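Local coordinates for protein C-type lectin domain family 4, member b1 (Mus musculus, PDB 6LKR) that acts as a calcium-binding C-type lectin receptor of the cell membrane in innate immunity, probably recognising pathogen-derived phosphoglycolipids, at residues S14-W28 with C121-K133. Sequence-based numbering, arbitrary orientation. Where two conformers were deposited one is given.
Sequences SHCYLVPTVFSSASW and CNLKQKSVCQMKK
Cys16 and Leu18 pair with Met131 and Cys129 through four backbone hydrogen bonds, joining antiparallel strands 15-18 and 129-132 and bringing a strand near the N terminus against the last strand of the chain, as in the long-form C-type lectin fold. Packing is close around Gln130. Its CB lies 3.6 Å from Tyr17 CE2, and the two side chains run side by side with ring and amide planes 72° apart. CG of Gln130 sits between its backbone N and carbonyl carbon (chi1 87°) and the chain then extends, carrying the amide past both rings: NE2 lies over one face of His15, 3.4 Å from CD2, while OE1 accepts from Val44 N and lies 2.8 Å from a water that also meets Tyr17 OH at the ring edge. Ser14 OG covers the opposite face of His15 and bonds to Glu33 of the second subunit.

Beyond Val19 the contact thins. Pro20 CD still rests 3.3 Å from Ser127 O, but a water bridges Pro20 O and Ser127 N. On this solvent side Lys126, in one of its two conformers, bends at its last torsion (chi4 -70°), placing NZ 2.8 Å from Ser24 O, in the carbonyl plane on a lone pair. Contact resumes where Ala26 and Gln125 exchange two backbone bonds, and Trp28 N reaches Cys121 O at 3.0 Å.

Disulfides tie Cys16 to Cys5, Cys129 to Cys35 and Cys121 to Cys103. Ser27 caps helix 28-37, against which Pro20 and Ser127 pack, while strand 126-132 continues the sheet to strands 41-42 and 64-70.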
# COMPACT_ATOMS: atom_id res chain seq x y z
N SER A 14 2.20 -9.47 5.18
CA SER A 14 2.36 -8.56 6.34
C SER A 14 1.02 -8.31 7.04
O SER A 14 1.01 -7.52 8.00
CB SER A 14 2.99 -7.26 5.91
OG SER A 14 2.06 -6.50 5.14
N HIS A 15 -0.07 -8.93 6.59
CA HIS A 15 -1.44 -8.55 7.02
C HIS A 15 -2.17 -9.72 7.68
O HIS A 15 -1.80 -10.88 7.43
CB HIS A 15 -2.26 -8.03 5.83
CG HIS A 15 -1.68 -6.82 5.20
ND1 HIS A 15 -0.98 -6.88 4.00
CD2 HIS A 15 -1.68 -5.53 5.59
CE1 HIS A 15 -0.60 -5.65 3.67
NE2 HIS A 15 -1.01 -4.81 4.63
N CYS A 16 -3.16 -9.37 8.50
CA CYS A 16 -4.16 -10.28 9.08
C CYS A 16 -5.50 -9.97 8.41
O CYS A 16 -5.79 -8.78 8.19
CB CYS A 16 -4.24 -10.07 10.59
SG CYS A 16 -2.61 -10.13 11.35
N TYR A 17 -6.29 -11.01 8.13
CA TYR A 17 -7.58 -10.90 7.41
C TYR A 17 -8.69 -11.54 8.24
O TYR A 17 -8.43 -12.54 8.95
CB TYR A 17 -7.47 -11.55 6.04
CG TYR A 17 -6.46 -10.89 5.13
CD1 TYR A 17 -5.12 -11.24 5.18
CD2 TYR A 17 -6.84 -9.88 4.26
CE1 TYR A 17 -4.19 -10.62 4.37
CE2 TYR A 17 -5.92 -9.26 3.43
CZ TYR A 17 -4.59 -9.62 3.48
OH TYR A 17 -3.68 -9.02 2.67
N LEU A 18 -9.90 -10.99 8.14
CA LEU A 18 -11.12 -11.54 8.78
C LEU A 18 -12.35 -11.25 7.94
O LEU A 18 -12.56 -10.08 7.57
CB LEU A 18 -11.28 -10.93 10.18
CG LEU A 18 -12.49 -11.45 10.96
CD1 LEU A 18 -12.18 -12.80 11.56
CD2 LEU A 18 -12.93 -10.47 12.03
N VAL A 19 -13.18 -12.27 7.73
CA VAL A 19 -14.58 -12.12 7.25
C VAL A 19 -15.45 -11.98 8.50
O VAL A 19 -15.64 -12.95 9.23
CB VAL A 19 -15.01 -13.32 6.39
CG1 VAL A 19 -16.43 -13.17 5.89
CG2 VAL A 19 -14.06 -13.54 5.22
N PRO A 20 -15.96 -10.77 8.81
CA PRO A 20 -16.77 -10.57 10.02
C PRO A 20 -18.16 -11.20 9.90
O PRO A 20 -18.66 -11.35 8.80
CB PRO A 20 -16.83 -9.04 10.18
CG PRO A 20 -16.56 -8.48 8.81
CD PRO A 20 -15.78 -9.53 8.05
N THR A 21 -18.75 -11.54 11.05
CA THR A 21 -20.08 -12.21 11.19
C THR A 21 -21.05 -11.37 12.05
O THR A 21 -22.23 -11.76 12.09
CB THR A 21 -19.88 -13.62 11.76
OG1 THR A 21 -18.92 -13.51 12.81
CG2 THR A 21 -19.42 -14.61 10.71
N VAL A 22 -20.61 -10.26 12.67
CA VAL A 22 -21.48 -9.44 13.57
C VAL A 22 -22.80 -9.17 12.83
O VAL A 22 -23.86 -9.40 13.43
CB VAL A 22 -20.89 -8.09 14.03
CG1 VAL A 22 -21.66 -7.55 15.24
CG2 VAL A 22 -19.42 -8.15 14.34
N PHE A 23 -22.72 -8.67 11.59
CA PHE A 23 -23.91 -8.49 10.72
C PHE A 23 -23.77 -9.41 9.52
O PHE A 23 -22.65 -9.63 9.04
CB PHE A 23 -24.15 -7.02 10.36
CG PHE A 23 -22.92 -6.16 10.18
CD1 PHE A 23 -22.12 -6.31 9.06
CD2 PHE A 23 -22.60 -5.17 11.10
CE1 PHE A 23 -21.00 -5.51 8.88
CE2 PHE A 23 -21.49 -4.37 10.91
CZ PHE A 23 -20.70 -4.54 9.80
N SER A 24 -24.90 -9.98 9.09
CA SER A 24 -25.00 -10.88 7.91
C SER A 24 -24.69 -10.08 6.64
O SER A 24 -24.15 -10.68 5.70
CB SER A 24 -26.35 -11.56 7.85
OG SER A 24 -27.39 -10.63 8.10
N SER A 25 -25.02 -8.78 6.64
CA SER A 25 -24.73 -7.85 5.51
C SER A 25 -24.89 -6.40 5.98
O SER A 25 -25.57 -6.18 6.99
CB SER A 25 -25.61 -8.13 4.33
OG SER A 25 -26.94 -7.72 4.59
N ALA A 26 -24.28 -5.46 5.25
CA ALA A 26 -24.31 -4.02 5.57
C ALA A 26 -23.87 -3.21 4.35
O ALA A 26 -23.22 -3.80 3.46
CB ALA A 26 -23.43 -3.73 6.76
N SER A 27 -24.20 -1.93 4.33
CA SER A 27 -23.75 -0.93 3.33
C SER A 27 -22.22 -0.86 3.34
O SER A 27 -21.60 -1.33 4.31
CB SER A 27 -24.35 0.42 3.61
OG SER A 27 -23.71 1.02 4.73
N TRP A 28 -21.63 -0.24 2.32
CA TRP A 28 -20.16 -0.08 2.23
C TRP A 28 -19.68 0.75 3.44
O TRP A 28 -18.71 0.32 4.09
CB TRP A 28 -19.77 0.55 0.89
CG TRP A 28 -18.30 0.57 0.64
CD1 TRP A 28 -17.55 -0.38 -0.00
CD2 TRP A 28 -17.38 1.60 1.04
NE1 TRP A 28 -16.24 -0.00 -0.03
CE2 TRP A 28 -16.10 1.20 0.61
CE3 TRP A 28 -17.52 2.82 1.71
CZ2 TRP A 28 -14.97 1.99 0.82
CZ3 TRP A 28 -16.40 3.59 1.94
CH2 TRP A 28 -15.14 3.18 1.48
N CYS A 121 -23.15 1.85 -3.32
CA CYS A 121 -22.60 1.85 -1.95
C CYS A 121 -23.69 1.51 -0.93
O CYS A 121 -23.34 1.03 0.17
CB CYS A 121 -21.96 3.20 -1.67
SG CYS A 121 -20.55 3.51 -2.77
N ASN A 122 -24.96 1.72 -1.28
CA ASN A 122 -26.12 1.56 -0.37
C ASN A 122 -26.62 0.11 -0.34
O ASN A 122 -27.34 -0.21 0.59
CB ASN A 122 -27.26 2.50 -0.75
CG ASN A 122 -26.83 3.95 -0.70
OD1 ASN A 122 -26.19 4.37 0.27
ND2 ASN A 122 -27.13 4.70 -1.75
N LEU A 123 -26.27 -0.71 -1.34
CA LEU A 123 -26.64 -2.15 -1.34
C LEU A 123 -25.89 -2.83 -0.20
O LEU A 123 -24.73 -2.45 0.06
CB LEU A 123 -26.29 -2.79 -2.69
CG LEU A 123 -27.08 -2.27 -3.89
CD1 LEU A 123 -26.69 -3.03 -5.15
CD2 LEU A 123 -28.58 -2.36 -3.65
N LYS A 124 -26.55 -3.75 0.50
CA LYS A 124 -25.96 -4.47 1.64
C LYS A 124 -25.21 -5.69 1.09
O LYS A 124 -25.79 -6.42 0.27
CB LYS A 124 -27.04 -4.83 2.67
CG LYS A 124 -27.71 -3.63 3.31
CD LYS A 124 -29.08 -3.91 3.91
CE LYS A 124 -29.05 -4.08 5.41
NZ LYS A 124 -30.30 -3.58 6.04
N GLN A 125 -23.95 -5.86 1.49
CA GLN A 125 -23.16 -7.05 1.11
C GLN A 125 -22.40 -7.53 2.35
O GLN A 125 -22.40 -6.81 3.38
CB GLN A 125 -22.16 -6.74 -0.01
CG GLN A 125 -22.74 -5.97 -1.19
CD GLN A 125 -23.69 -6.76 -2.05
OE1 GLN A 125 -23.78 -7.98 -1.96
NE2 GLN A 125 -24.45 -6.07 -2.88
N LYS A 126 -21.75 -8.68 2.22
CA LYS A 126 -20.74 -9.15 3.20
C LYS A 126 -19.50 -8.27 3.03
O LYS A 126 -19.53 -7.35 2.19
CB LYS A 126 -20.50 -10.65 2.98
CG LYS A 126 -21.77 -11.49 3.02
CD LYS A 126 -21.54 -12.95 3.36
CE LYS A 126 -22.83 -13.69 3.68
NZ LYS A 126 -23.41 -13.24 4.96
N SER A 127 -18.45 -8.52 3.79
CA SER A 127 -17.21 -7.73 3.69
C SER A 127 -16.04 -8.56 4.18
O SER A 127 -16.27 -9.64 4.75
CB SER A 127 -17.35 -6.43 4.45
OG SER A 127 -17.79 -6.68 5.78
N VAL A 128 -14.83 -8.06 3.94
CA VAL A 128 -13.55 -8.65 4.42
C VAL A 128 -12.67 -7.50 4.92
O VAL A 128 -12.57 -6.49 4.19
CB VAL A 128 -12.82 -9.46 3.33
CG1 VAL A 128 -11.98 -10.57 3.95
CG2 VAL A 128 -13.76 -10.03 2.29
N CYS A 129 -12.09 -7.65 6.10
CA CYS A 129 -11.24 -6.63 6.76
C CYS A 129 -9.79 -7.10 6.75
O CYS A 129 -9.55 -8.33 6.73
CB CYS A 129 -11.66 -6.37 8.20
SG CYS A 129 -13.40 -5.93 8.43
N GLN A 130 -8.87 -6.15 6.82
CA GLN A 130 -7.43 -6.45 6.95
C GLN A 130 -6.83 -5.44 7.92
O GLN A 130 -7.34 -4.30 8.01
CB GLN A 130 -6.75 -6.43 5.58
CG GLN A 130 -6.27 -5.07 5.12
CD GLN A 130 -5.53 -5.14 3.81
OE1 GLN A 130 -6.00 -5.72 2.84
NE2 GLN A 130 -4.35 -4.53 3.76
N MET A 131 -5.79 -5.87 8.63
CA MET A 131 -4.92 -4.98 9.43
C MET A 131 -3.48 -5.46 9.27
O MET A 131 -3.28 -6.60 8.83
CB MET A 131 -5.33 -5.01 10.90
CG MET A 131 -5.25 -6.38 11.52
SD MET A 131 -5.46 -6.34 13.33
CE MET A 131 -7.10 -5.65 13.45
N LYS A 132 -2.52 -4.61 9.63
CA LYS A 132 -1.09 -4.98 9.70
C LYS A 132 -0.91 -6.00 10.83
O LYS A 132 -1.63 -5.89 11.84
CB LYS A 132 -0.24 -3.72 9.87
CG LYS A 132 -0.23 -2.80 8.66
CD LYS A 132 0.18 -1.38 8.97
CE LYS A 132 -0.09 -0.42 7.84
NZ LYS A 132 1.09 -0.30 6.94
N LYS A 133 -0.04 -6.99 10.62
CA LYS A 133 0.35 -8.01 11.63
C LYS A 133 1.23 -7.34 12.68
O LYS A 133 1.65 -6.19 12.44
CB LYS A 133 1.11 -9.17 10.96
CG LYS A 133 2.55 -8.85 10.56
CD LYS A 133 3.29 -10.00 9.91
CE LYS A 133 4.79 -9.80 9.90
NZ LYS A 133 5.18 -8.49 9.33
O HOH W 1 3.16 -5.49 9.37
O HOH W 2 -4.51 -7.22 1.03
O HOH W 3 -19.14 -10.23 6.27